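Local coordinates for protein MucR Phosphodiesterase (Pseudomonas aeruginosa, PDB 5M1T) that is an EAL-domain protein whose barrel-like fold holds two magnesium ions and a bound C2E molecule in one pocket, at residues Gly91-Ile96 and Asn124-Gln129; Glu103-Met108 and His146-Ser151; Asp118-Val123 and His152-Val157. One frame throughout, in Å; residues are numbered along the deposited sequence.

In the fold
All three contacts lie within the EAL domain, at different depths. Contact 3 is the innermost, a buried pairing of neighbouring parallel strands governed by backbone hydrogen bonds. Contact 2 lies about 9 Å from it, centre to centre, where helix 93-113 packs on the turn that leads into strand 153-158; its chemistry is mostly apolar packing, together with a histidine ring laid on the helix backbone. Contact 1, partly buried, uses the start of that same helix and reaches the ligand pocket through a capping box and Asn124. Contacts 1 and 3 meet at one magnesium ion, bound by Asn124 and Glu156, whereas contact 2 touches neither metal nor ligand.

Contact 1 (Gly91-Ile96 and Asn124-Gln129). With MG (magnesium ion), chain D; C2E (9,9'-[(2R,3R,3aS,5S,7aR,9R,10R,10aS,12S,14aR)-3,5,10,12-tetrahydroxy-5,12-dioxidooctahydro-2H,7H-difuro[3,2-d:3',2'-j][1,3,7,9,2,8]tetraoxadiphosphacyclododecine-2,9-diyl]bis(2-amino-1,9-dihydro-6H-purin-6-one)), chain C.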
loop_
_atom_site.group_PDB
_atom_site.type_symbol
_atom_site.label_atom_id
_atom_site.label_comp_id
_atom_site.label_asym_id
_atom_site.label_seq_id
_atom_site.Cartn_x
_atom_site.Cartn_y
_atom_site.Cartn_z
ATOM N N GLY A 91 0.582 -11.933 5.917
ATOM C CA GLY A 91 1.672 -11.229 5.261
ATOM C C GLY A 91 2.584 -12.153 4.480
ATOM O O GLY A 91 3.523 -11.688 3.843
ATOM N N LEU A 92 2.329 -13.459 4.498
ATOM C CA LEU A 92 3.050 -14.391 3.607
ATOM C C LEU A 92 2.870 -14.041 2.125
ATOM O O LEU A 92 3.723 -14.400 1.305
ATOM C CB LEU A 92 2.573 -15.819 3.812
ATOM C CG LEU A 92 3.028 -16.526 5.046
ATOM C CD1 LEU A 92 2.231 -17.814 5.113
ATOM C CD2 LEU A 92 4.534 -16.798 5.021
ATOM N N ILE A 93 1.766 -13.365 1.790
ATOM C CA ILE A 93 1.521 -12.924 0.410
ATOM C C ILE A 93 2.651 -12.046 -0.153
ATOM O O ILE A 93 2.855 -11.999 -1.355
ATOM C CB ILE A 93 0.186 -12.140 0.283
ATOM C CG1 ILE A 93 -0.184 -11.887 -1.197
ATOM C CG2 ILE A 93 0.292 -10.789 0.971
ATOM C CD1 ILE A 93 -0.414 -13.154 -2.003
ATOM N N VAL A 94 3.404 -11.359 0.696
ATOM C CA VAL A 94 4.470 -10.509 0.200
ATOM C C VAL A 94 5.571 -11.337 -0.527
ATOM O O VAL A 94 5.939 -11.040 -1.654
ATOM C CB VAL A 94 5.099 -9.683 1.324
ATOM C CG1 VAL A 94 6.402 -9.040 0.838
ATOM C CG2 VAL A 94 4.115 -8.633 1.852
ATOM N N GLN A 95 6.081 -12.378 0.124
ATOM C CA GLN A 95 7.191 -13.104 -0.451
ATOM C C GLN A 95 6.671 -14.101 -1.472
ATOM O O GLN A 95 7.351 -14.405 -2.444
ATOM C CB GLN A 95 8.070 -13.748 0.633
ATOM C CG GLN A 95 9.041 -12.754 1.282
ATOM C CD GLN A 95 10.084 -12.208 0.324
ATOM O OE1 GLN A 95 10.397 -12.815 -0.695
ATOM N NE2 GLN A 95 10.639 -11.059 0.655
ATOM N N ILE A 96 5.444 -14.561 -1.293
ATOM C CA ILE A 96 4.796 -15.378 -2.320
ATOM C C ILE A 96 4.672 -14.556 -3.598
ATOM O O ILE A 96 4.921 -15.046 -4.685
ATOM C CB ILE A 96 3.430 -15.897 -1.835
ATOM C CG1 ILE A 96 3.657 -16.950 -0.736
ATOM C CG2 ILE A 96 2.652 -16.499 -2.995
ATOM C CD1 ILE A 96 2.381 -17.452 -0.078
ATOM N N ASN A 124 -1.450 -10.888 -10.833
ATOM C CA ASN A 124 -2.422 -10.316 -9.918
ATOM C C ASN A 124 -1.790 -9.671 -8.708
ATOM O O ASN A 124 -0.819 -10.209 -8.156
ATOM C CB ASN A 124 -3.380 -11.399 -9.465
ATOM C CG ASN A 124 -4.298 -11.848 -10.589
ATOM O OD1 ASN A 124 -5.192 -11.109 -10.993
ATOM N ND2 ASN A 124 -4.060 -13.022 -11.121
ATOM N N LEU A 125 -2.367 -8.533 -8.270
ATOM C CA LEU A 125 -1.970 -7.886 -7.008
ATOM C C LEU A 125 -3.144 -7.807 -6.026
ATOM O O LEU A 125 -4.187 -7.259 -6.325
ATOM C CB LEU A 125 -1.433 -6.482 -7.270
ATOM C CG LEU A 125 -0.228 -6.348 -8.228
ATOM C CD1 LEU A 125 0.149 -4.904 -8.453
ATOM C CD2 LEU A 125 0.965 -7.066 -7.659
ATOM N N SER A 126 -2.947 -8.379 -4.841
ATOM C CA SER A 126 -3.894 -8.259 -3.737
ATOM C C SER A 126 -3.885 -6.818 -3.238
ATOM O O SER A 126 -3.035 -6.017 -3.636
ATOM C CB SER A 126 -3.503 -9.171 -2.591
ATOM O OG SER A 126 -2.394 -8.603 -1.921
ATOM N N ALA A 127 -4.827 -6.510 -2.353
ATOM C CA ALA A 127 -4.911 -5.191 -1.752
ATOM C C ALA A 127 -3.637 -4.840 -0.955
ATOM O O ALA A 127 -3.166 -3.708 -0.981
ATOM C CB ALA A 127 -6.150 -5.118 -0.866
ATOM N N LEU A 128 -3.070 -5.807 -0.258
ATOM C CA LEU A 128 -1.870 -5.551 0.534
ATOM C C LEU A 128 -0.651 -5.332 -0.391
ATOM O O LEU A 128 0.158 -4.444 -0.168
ATOM C CB LEU A 128 -1.621 -6.709 1.515
ATOM C CG LEU A 128 -0.548 -6.529 2.599
ATOM C CD1 LEU A 128 -0.755 -7.563 3.679
ATOM C CD2 LEU A 128 0.872 -6.711 2.109
ATOM N N GLN A 129 -0.533 -6.124 -1.447
ATOM C CA GLN A 129 0.570 -5.945 -2.388
ATOM C C GLN A 129 0.462 -4.586 -3.069
ATOM O O GLN A 129 1.464 -3.922 -3.306
ATOM C CB GLN A 129 0.547 -7.040 -3.452
ATOM C CG GLN A 129 0.785 -8.433 -2.922
ATOM C CD GLN A 129 0.500 -9.481 -3.979
ATOM O OE1 GLN A 129 -0.647 -9.662 -4.413
ATOM N NE2 GLN A 129 1.557 -10.194 -4.404
HETATM MG MG MG D . -6.859 -11.515 -12.433
HETATM P P1 C2E C . -8.847 -13.833 -10.964
HETATM O O2P C2E C . -7.798 -12.760 -11.044
HETATM O O1P C2E C . -10.249 -13.395 -11.333
HETATM O "O5'" C2E C . -8.377 -15.022 -11.918
HETATM C "C5'" C2E C . -9.295 -15.679 -12.763
HETATM C "C4'" C2E C . -9.881 -16.899 -12.089
HETATM O "O4'" C2E C . -10.943 -17.407 -12.918
HETATM C "C3'" C2E C . -8.874 -18.027 -11.949
HETATM O "O3'" C2E C . -9.181 -18.771 -10.770
HETATM C "C2'" C2E C . -9.130 -18.900 -13.158
HETATM O "O2'" C2E C . -8.742 -20.261 -12.965
HETATM C "C1'" C2E C . -10.643 -18.764 -13.250
HETATM N N9 C2E C . -11.188 -19.052 -14.576
HETATM C C8 C2E C . -10.681 -18.675 -15.761
HETATM N N7 C2E C . -11.468 -19.119 -16.765
HETATM C C5 C2E C . -12.498 -19.776 -16.214
HETATM C C6 C2E C . -13.684 -20.484 -16.708
HETATM O O6 C2E C . -13.907 -20.548 -17.937
HETATM N N1 C2E C . -14.498 -21.034 -15.793
HETATM C C2 C2E C . -14.256 -20.961 -14.464
HETATM N N2 C2E C . -15.110 -21.541 -13.591
HETATM N N3 C2E C . -13.194 -20.318 -13.948
HETATM C C4 C2E C . -12.302 -19.731 -14.769
HETATM P P11 C2E C . -8.020 -19.179 -9.735
HETATM O O21 C2E C . -6.805 -19.631 -10.528
HETATM O O11 C2E C . -8.519 -20.289 -8.871
HETATM O O5A C2E C . -7.655 -17.865 -8.901
HETATM C C5A C2E C . -8.680 -17.243 -8.120
HETATM C C4A C2E C . -8.223 -15.869 -7.682
HETATM O O4A C2E C . -7.016 -15.955 -6.931
HETATM C C3A C2E C . -7.852 -14.977 -8.838
HETATM O O3A C2E C . -8.983 -14.389 -9.456
HETATM C C2A C2E C . -6.950 -13.959 -8.191
HETATM O O2A C2E C . -7.694 -12.961 -7.507
HETATM C C1A C2E C . -6.225 -14.783 -7.156
HETATM N N91 C2E C . -4.857 -15.131 -7.637
HETATM C C81 C2E C . -4.472 -16.151 -8.432
HETATM N N71 C2E C . -3.124 -16.141 -8.610
HETATM C C51 C2E C . -2.650 -15.093 -7.913
HETATM C C61 C2E C . -1.331 -14.487 -7.664
HETATM O O61 C2E C . -0.305 -14.972 -8.186
HETATM N N11 C2E C . -1.278 -13.399 -6.876
HETATM C C21 C2E C . -2.388 -12.860 -6.326
HETATM N N21 C2E C . -2.276 -11.771 -5.546
HETATM N N31 C2E C . -3.631 -13.356 -6.508
HETATM C C41 C2E C . -3.795 -14.440 -7.287
HETATM O O HOH W 1 -8.212 -12.366 -13.894
#
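The first turn of helix 93-113 comes nearest to the short helix 127-131 where Val94 and Gln129 lie 6.5 Å apart between CA atoms. Gly91, with a positive phi of 87°, is the first residue to leave helix 84-90. Ile93 points toward 124-129 and sets its CG1 3.7 Å from Gln129 CD, crossing the glutamine at about a right angle. The neighbouring Val94 meets Leu128 through methyls, CG2 to CD2 at 3.8 Å, again roughly perpendicular. Gln129 is fixed from its own side: Ser126 N donates to its OE1 at 2.7 Å, while Gln129 N returns a nearly straight bond to Ser126 OG (3.1 Å). With chi1 of 75°, OG sits between the backbone N and carbonyl carbon of Ser126, turned to receive that N-H; it also bonds Glu88. The oxygen OE1 has a second partner, N21 of C2E at 2.9 Å, and the two donors probably hold the amide's rotation while Ile93 packs on it. Just before the box, Asn124 OD1 binds magnesium at 2.2 Å, alongside Glu65, Glu156, Asp186 and O2P of C2E. The Ser126-Gln129 pair is thus a helix-capping box built into the wall of the C2E pocket of this EAL domain.

Contact 2 (Glu103-Met108 and His146-Ser151)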
loop_
_atom_site.group_PDB
_atom_site.type_symbol
_atom_site.label_atom_id
_atom_site.label_comp_id
_atom_site.label_asym_id
_atom_site.label_seq_id
_atom_site.Cartn_x
_atom_site.Cartn_y
_atom_site.Cartn_z
ATOM N N GLU A 103 9.169 -15.366 -11.229
ATOM C CA GLU A 103 8.914 -16.491 -12.126
ATOM C C GLU A 103 8.117 -16.090 -13.365
ATOM O O GLU A 103 8.318 -16.638 -14.441
ATOM C CB GLU A 103 8.148 -17.594 -11.365
ATOM C CG GLU A 103 7.714 -18.773 -12.209
ATOM C CD GLU A 103 8.853 -19.713 -12.617
ATOM O OE1 GLU A 103 10.024 -19.506 -12.233
ATOM O OE2 GLU A 103 8.567 -20.669 -13.355
ATOM N N ALA A 104 7.191 -15.153 -13.214
ATOM C CA ALA A 104 6.413 -14.677 -14.348
ATOM C C ALA A 104 7.333 -13.899 -15.291
ATOM O O ALA A 104 7.239 -13.987 -16.513
ATOM C CB ALA A 104 5.286 -13.783 -13.863
ATOM N N CYS A 105 8.193 -13.080 -14.722
ATOM C CA CYS A 105 9.107 -12.297 -15.549
ATOM C C CYS A 105 10.116 -13.198 -16.229
ATOM O O CYS A 105 10.477 -12.972 -17.368
ATOM C CB CYS A 105 9.807 -11.196 -14.733
ATOM S SG CYS A 105 8.709 -9.807 -14.318
ATOM N N ARG A 106 10.555 -14.235 -15.537
ATOM C CA ARG A 106 11.513 -15.196 -16.085
ATOM C C ARG A 106 10.889 -15.885 -17.275
ATOM O O ARG A 106 11.498 -16.005 -18.357
ATOM C CB ARG A 106 11.882 -16.239 -15.042
ATOM C CG ARG A 106 13.108 -17.076 -15.419
ATOM C CD ARG A 106 13.412 -18.197 -14.425
ATOM N NE ARG A 106 12.316 -19.159 -14.311
ATOM C CZ ARG A 106 12.057 -20.149 -15.182
ATOM N NH1 ARG A 106 12.833 -20.363 -16.241
ATOM N NH2 ARG A 106 11.004 -20.947 -14.992
ATOM N N GLN A 107 9.656 -16.329 -17.077
ATOM C CA GLN A 107 8.926 -17.014 -18.114
ATOM C C GLN A 107 8.664 -16.152 -19.351
ATOM O O GLN A 107 8.813 -16.629 -20.484
ATOM C CB GLN A 107 7.612 -17.538 -17.570
ATOM C CG GLN A 107 6.956 -18.535 -18.482
ATOM C CD GLN A 107 7.832 -19.766 -18.729
ATOM O OE1 GLN A 107 8.283 -20.426 -17.791
ATOM N NE2 GLN A 107 8.078 -20.061 -19.981
ATOM N N MET A 108 8.265 -14.899 -19.146
ATOM C CA MET A 108 7.986 -14.025 -20.277
ATOM C C MET A 108 9.263 -13.800 -21.100
ATOM O O MET A 108 9.244 -13.893 -22.339
ATOM C CB MET A 108 7.380 -12.702 -19.798
ATOM C CG MET A 108 6.839 -11.794 -20.907
ATOM S SD MET A 108 5.654 -12.507 -22.092
ATOM C CE MET A 108 4.435 -13.092 -21.002
ATOM N N HIS A 146 15.472 -9.803 -15.061
ATOM C CA HIS A 146 15.198 -10.702 -16.187
ATOM C C HIS A 146 15.264 -9.999 -17.532
ATOM O O HIS A 146 14.792 -10.530 -18.516
ATOM C CB HIS A 146 13.817 -11.339 -15.984
ATOM C CG HIS A 146 13.760 -12.231 -14.785
ATOM N ND1 HIS A 146 14.317 -13.491 -14.769
ATOM C CD2 HIS A 146 13.285 -12.012 -13.538
ATOM C CE1 HIS A 146 14.163 -14.022 -13.573
ATOM N NE2 HIS A 146 13.526 -13.150 -12.811
ATOM N N SER A 147 15.831 -8.789 -17.558
ATOM C CA SER A 147 15.940 -7.982 -18.790
ATOM C C SER A 147 14.635 -7.965 -19.595
ATOM O O SER A 147 14.614 -8.242 -20.813
ATOM C CB SER A 147 17.079 -8.513 -19.664
ATOM O OG SER A 147 18.204 -8.768 -18.874
ATOM N N LEU A 148 13.552 -7.625 -18.920
ATOM C CA LEU A 148 12.224 -7.716 -19.519
ATOM C C LEU A 148 11.650 -6.328 -19.760
ATOM O O LEU A 148 11.518 -5.539 -18.828
ATOM C CB LEU A 148 11.289 -8.532 -18.617
ATOM C CG LEU A 148 9.862 -8.706 -19.177
ATOM C CD1 LEU A 148 9.818 -9.487 -20.494
ATOM C CD2 LEU A 148 8.993 -9.350 -18.127
ATOM N N GLU A 149 11.319 -6.029 -20.998
ATOM C CA GLU A 149 10.711 -4.751 -21.323
ATOM C C GLU A 149 9.409 -4.593 -20.556
ATOM O O GLU A 149 8.605 -5.520 -20.519
ATOM C CB GLU A 149 10.441 -4.645 -22.831
ATOM C CG GLU A 149 11.692 -4.846 -23.664
ATOM C CD GLU A 149 11.905 -6.317 -24.041
ATOM O OE1 GLU A 149 11.499 -7.227 -23.282
ATOM O OE2 GLU A 149 12.457 -6.562 -25.138
ATOM N N PRO A 150 9.188 -3.418 -19.954
ATOM C CA PRO A 150 8.054 -3.252 -19.050
ATOM C C PRO A 150 6.706 -3.396 -19.737
ATOM O O PRO A 150 5.767 -3.767 -19.084
ATOM C CB PRO A 150 8.243 -1.841 -18.514
ATOM C CG PRO A 150 9.709 -1.583 -18.642
ATOM C CD PRO A 150 10.006 -2.195 -19.986
ATOM N N SER A 151 6.641 -3.150 -21.041
ATOM C CA SER A 151 5.405 -3.284 -21.797
ATOM C C SER A 151 4.918 -4.736 -21.901
ATOM O O SER A 151 3.767 -4.958 -22.255
ATOM C CB SER A 151 5.545 -2.691 -23.205
ATOM O OG SER A 151 6.662 -3.261 -23.897
#
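His146 lays its imidazole flat over the backbone of helix 93-113, with Arg106 N 3.8 Å above the ring plane and over its centre, and the carbonyl carbon of Cys105 nearer the rim of the same face. Its chi1 of -65° sets CG beside the backbone N and swings the ring across to the helix. CE1 then comes 3.5 Å from Arg106 CB, and at the other end of the same face CD2 meets Cys105 CB at 3.8 Å. NE2 is hydrogen-bonded to Asp102, one turn before Arg106, which should hold the ring in this orientation. CB and CG of Arg106 pass obliquely under the imidazole near CE1 and ND1, but the chain bends at chi3 and carries the guanidinium off to Glu103. There the grip is side-on: NE bonds OE1 at 3.1 Å and NH2 bonds OE2 at 2.9 Å, the first oxygen being met from above the carboxylate plane. The salt bridge stays within the helix, and the guanidinium plane is turned 66° from the histidine ring. Deeper in, Leu148 takes over with its two methyls divided between neighbours. CD2 packs on Cys105 SG at 3.8 Å, and CD1 reaches Met108 CG at the same distance; Leu143 and Leu112 also touch this leucine. Beyond it, Glu149 forms a salt bridge with Arg109. Ser147, between the two contacting side chains, has positive phi and is the C-prime residue of a Schellman motif that ends helix 135-145, after which the chain leads past helix 93-113 into strand 153-158, part of the helix-to-strand connection of the EAL-domain barrel.

Contact 3 (Asp118-Val123 and His152-Val157); sequences DWNIAV and HLILEV. With MG (magnesium ion), chain D.
Val123 and Leu153 meet at the apolar centre, CG2 to CD1 at 4.0 Å, their side chains crossing at a slant. The same Leu153 methyl lies 4.1 Å from Ile121 CG2, and Leu155 adds its CD2 beside Val123 CB, so that Ile121, Val123, Leu153 and Leu155 make an aliphatic face. Helices 93-113 and 135-145 close over it, through Ala104, Met108 and Val139 among others. On the opposite face Ala122 CB packs against Ile154 CG2. The backbones pair in parallel, the strand axes 24° apart, with Ile121, Ala122 and Val123 level with Leu153, Ile154 and Leu155. Ile121 N and O bond His152 O and Ile154 N; Val123 N and O bond Ile154 O and Glu156 N. These are neighbouring strands of the parallel part of the EAL-domain barrel, joined by a connection that includes helix 135-145, with strands 61-72 and 182-188 flanking them. Toward the C-terminal ends the Ala122 face becomes polar. The Glu156 chain is extended beyond CG, and its carboxylate is divided between two partners: OE1 binds magnesium at 2.1 Å, whereas OE2, 3.3 Å from Ala122 CB, forms a salt bridge with Lys207. With one oxygen on each partner, the turn of the carboxylate is probably held. At the other end His152 ND1 gives a weak, bent hydrogen bond to Trp119 O (3.0 Å, 128°), while the tryptophan ring stacks on His116.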
loop_
_atom_site.group_PDB
_atom_site.type_symbol
_atom_site.label_atom_id
_atom_site.label_comp_id
_atom_site.label_asym_id
_atom_site.label_seq_id
_atom_site.Cartn_x
_atom_site.Cartn_y
_atom_site.Cartn_z
ATOM N N ASP A 118 4.383 -11.090 -29.425
ATOM C CA ASP A 118 3.159 -10.350 -29.163
ATOM C C ASP A 118 2.421 -10.911 -27.952
ATOM O O ASP A 118 1.198 -10.817 -27.875
ATOM C CB ASP A 118 2.264 -10.330 -30.413
ATOM C CG ASP A 118 2.951 -9.642 -31.627
ATOM O OD1 ASP A 118 4.039 -9.017 -31.469
ATOM O OD2 ASP A 118 2.402 -9.726 -32.755
ATOM N N TRP A 119 3.160 -11.529 -27.030
ATOM C CA TRP A 119 2.587 -11.947 -25.749
ATOM C C TRP A 119 2.997 -11.028 -24.619
ATOM O O TRP A 119 4.103 -10.556 -24.560
ATOM C CB TRP A 119 3.014 -13.350 -25.357
ATOM C CG TRP A 119 2.488 -14.438 -26.220
ATOM C CD1 TRP A 119 1.735 -14.300 -27.328
ATOM C CD2 TRP A 119 2.744 -15.842 -26.078
ATOM N NE1 TRP A 119 1.473 -15.516 -27.874
ATOM C CE2 TRP A 119 2.081 -16.486 -27.127
ATOM C CE3 TRP A 119 3.501 -16.608 -25.178
ATOM C CZ2 TRP A 119 2.120 -17.856 -27.306
ATOM C CZ3 TRP A 119 3.540 -17.976 -25.337
ATOM C CH2 TRP A 119 2.852 -18.590 -26.408
ATOM N N ASN A 120 2.047 -10.786 -23.735
ATOM C CA ASN A 120 2.282 -10.158 -22.458
ATOM C C ASN A 120 1.931 -11.098 -21.310
ATOM O O ASN A 120 1.261 -12.111 -21.503
ATOM C CB ASN A 120 1.440 -8.892 -22.370
ATOM C CG ASN A 120 1.855 -7.869 -23.394
ATOM O OD1 ASN A 120 3.063 -7.747 -23.744
ATOM N ND2 ASN A 120 0.866 -7.120 -23.915
ATOM N N ILE A 121 2.390 -10.773 -20.102
ATOM C CA ILE A 121 2.007 -11.572 -18.968
ATOM C C ILE A 121 1.359 -10.706 -17.901
ATOM O O ILE A 121 1.869 -9.647 -17.537
ATOM C CB ILE A 121 3.159 -12.403 -18.369
ATOM C CG1 ILE A 121 2.615 -13.335 -17.262
ATOM C CG2 ILE A 121 4.241 -11.515 -17.765
ATOM C CD1 ILE A 121 3.419 -14.603 -17.140
ATOM N N ALA A 122 0.241 -11.194 -17.392
ATOM C CA ALA A 122 -0.523 -10.477 -16.384
ATOM C C ALA A 122 -0.375 -11.126 -15.005
ATOM O O ALA A 122 -0.550 -12.320 -14.848
ATOM C CB ALA A 122 -1.985 -10.460 -16.790
ATOM N N VAL A 123 -0.038 -10.324 -14.011
ATOM C CA VAL A 123 0.169 -10.816 -12.639
ATOM C C VAL A 123 -0.817 -10.127 -11.694
ATOM O O VAL A 123 -0.997 -8.914 -11.748
ATOM C CB VAL A 123 1.610 -10.533 -12.155
ATOM C CG1 VAL A 123 1.767 -10.842 -10.664
ATOM C CG2 VAL A 123 2.604 -11.331 -12.995
ATOM N N HIS A 152 5.763 -5.716 -21.565
ATOM C CA HIS A 152 5.341 -7.119 -21.623
ATOM C C HIS A 152 4.776 -7.658 -20.305
ATOM O O HIS A 152 4.426 -8.841 -20.204
ATOM C CB HIS A 152 6.482 -7.978 -22.118
ATOM C CG HIS A 152 6.754 -7.803 -23.579
ATOM N ND1 HIS A 152 5.801 -8.063 -24.544
ATOM C CD2 HIS A 152 7.847 -7.368 -24.240
ATOM C CE1 HIS A 152 6.295 -7.795 -25.738
ATOM N NE2 HIS A 152 7.536 -7.375 -25.582
ATOM N N LEU A 153 4.655 -6.778 -19.316
ATOM C CA LEU A 153 4.091 -7.108 -18.030
ATOM C C LEU A 153 2.791 -6.329 -17.815
ATOM O O LEU A 153 2.727 -5.129 -18.069
ATOM C CB LEU A 153 5.066 -6.762 -16.929
ATOM C CG LEU A 153 4.533 -6.935 -15.504
ATOM C CD1 LEU A 153 4.315 -8.401 -15.150
ATOM C CD2 LEU A 153 5.502 -6.301 -14.533
ATOM N N ILE A 154 1.768 -7.016 -17.330
ATOM C CA ILE A 154 0.492 -6.394 -17.016
ATOM C C ILE A 154 0.244 -6.656 -15.546
ATOM O O ILE A 154 0.459 -7.785 -15.062
ATOM C CB ILE A 154 -0.666 -6.998 -17.862
ATOM C CG1 ILE A 154 -0.603 -6.485 -19.293
ATOM C CG2 ILE A 154 -2.037 -6.690 -17.249
ATOM C CD1 ILE A 154 -1.510 -7.228 -20.271
ATOM N N LEU A 155 -0.161 -5.626 -14.812
ATOM C CA LEU A 155 -0.488 -5.794 -13.427
ATOM C C LEU A 155 -1.999 -5.585 -13.255
ATOM O O LEU A 155 -2.564 -4.559 -13.716
ATOM C CB LEU A 155 0.321 -4.844 -12.584
ATOM C CG LEU A 155 1.820 -5.158 -12.540
ATOM C CD1 LEU A 155 2.575 -4.015 -11.909
ATOM C CD2 LEU A 155 2.155 -6.441 -11.782
ATOM N N GLU A 156 -2.644 -6.575 -12.620
ATOM C CA GLU A 156 -4.086 -6.549 -12.379
ATOM C C GLU A 156 -4.447 -6.200 -10.911
ATOM O O GLU A 156 -4.073 -6.910 -9.991
ATOM C CB GLU A 156 -4.696 -7.907 -12.751
ATOM C CG GLU A 156 -4.496 -8.322 -14.213
ATOM C CD GLU A 156 -5.292 -9.560 -14.629
ATOM O OE1 GLU A 156 -6.079 -10.092 -13.795
ATOM O OE2 GLU A 156 -5.125 -9.995 -15.809
ATOM N N VAL A 157 -5.171 -5.110 -10.725
ATOM C CA VAL A 157 -5.665 -4.695 -9.428
ATOM C C VAL A 157 -7.189 -4.684 -9.542
ATOM O O VAL A 157 -7.758 -4.302 -10.591
ATOM C CB VAL A 157 -5.150 -3.282 -9.065
ATOM C CG1 VAL A 157 -5.550 -2.897 -7.659
ATOM C CG2 VAL A 157 -3.635 -3.242 -9.138
HETATM MG MG MG D . -6.859 -11.515 -12.433
HETATM O O HOH W 1 -8.212 -12.366 -13.894
#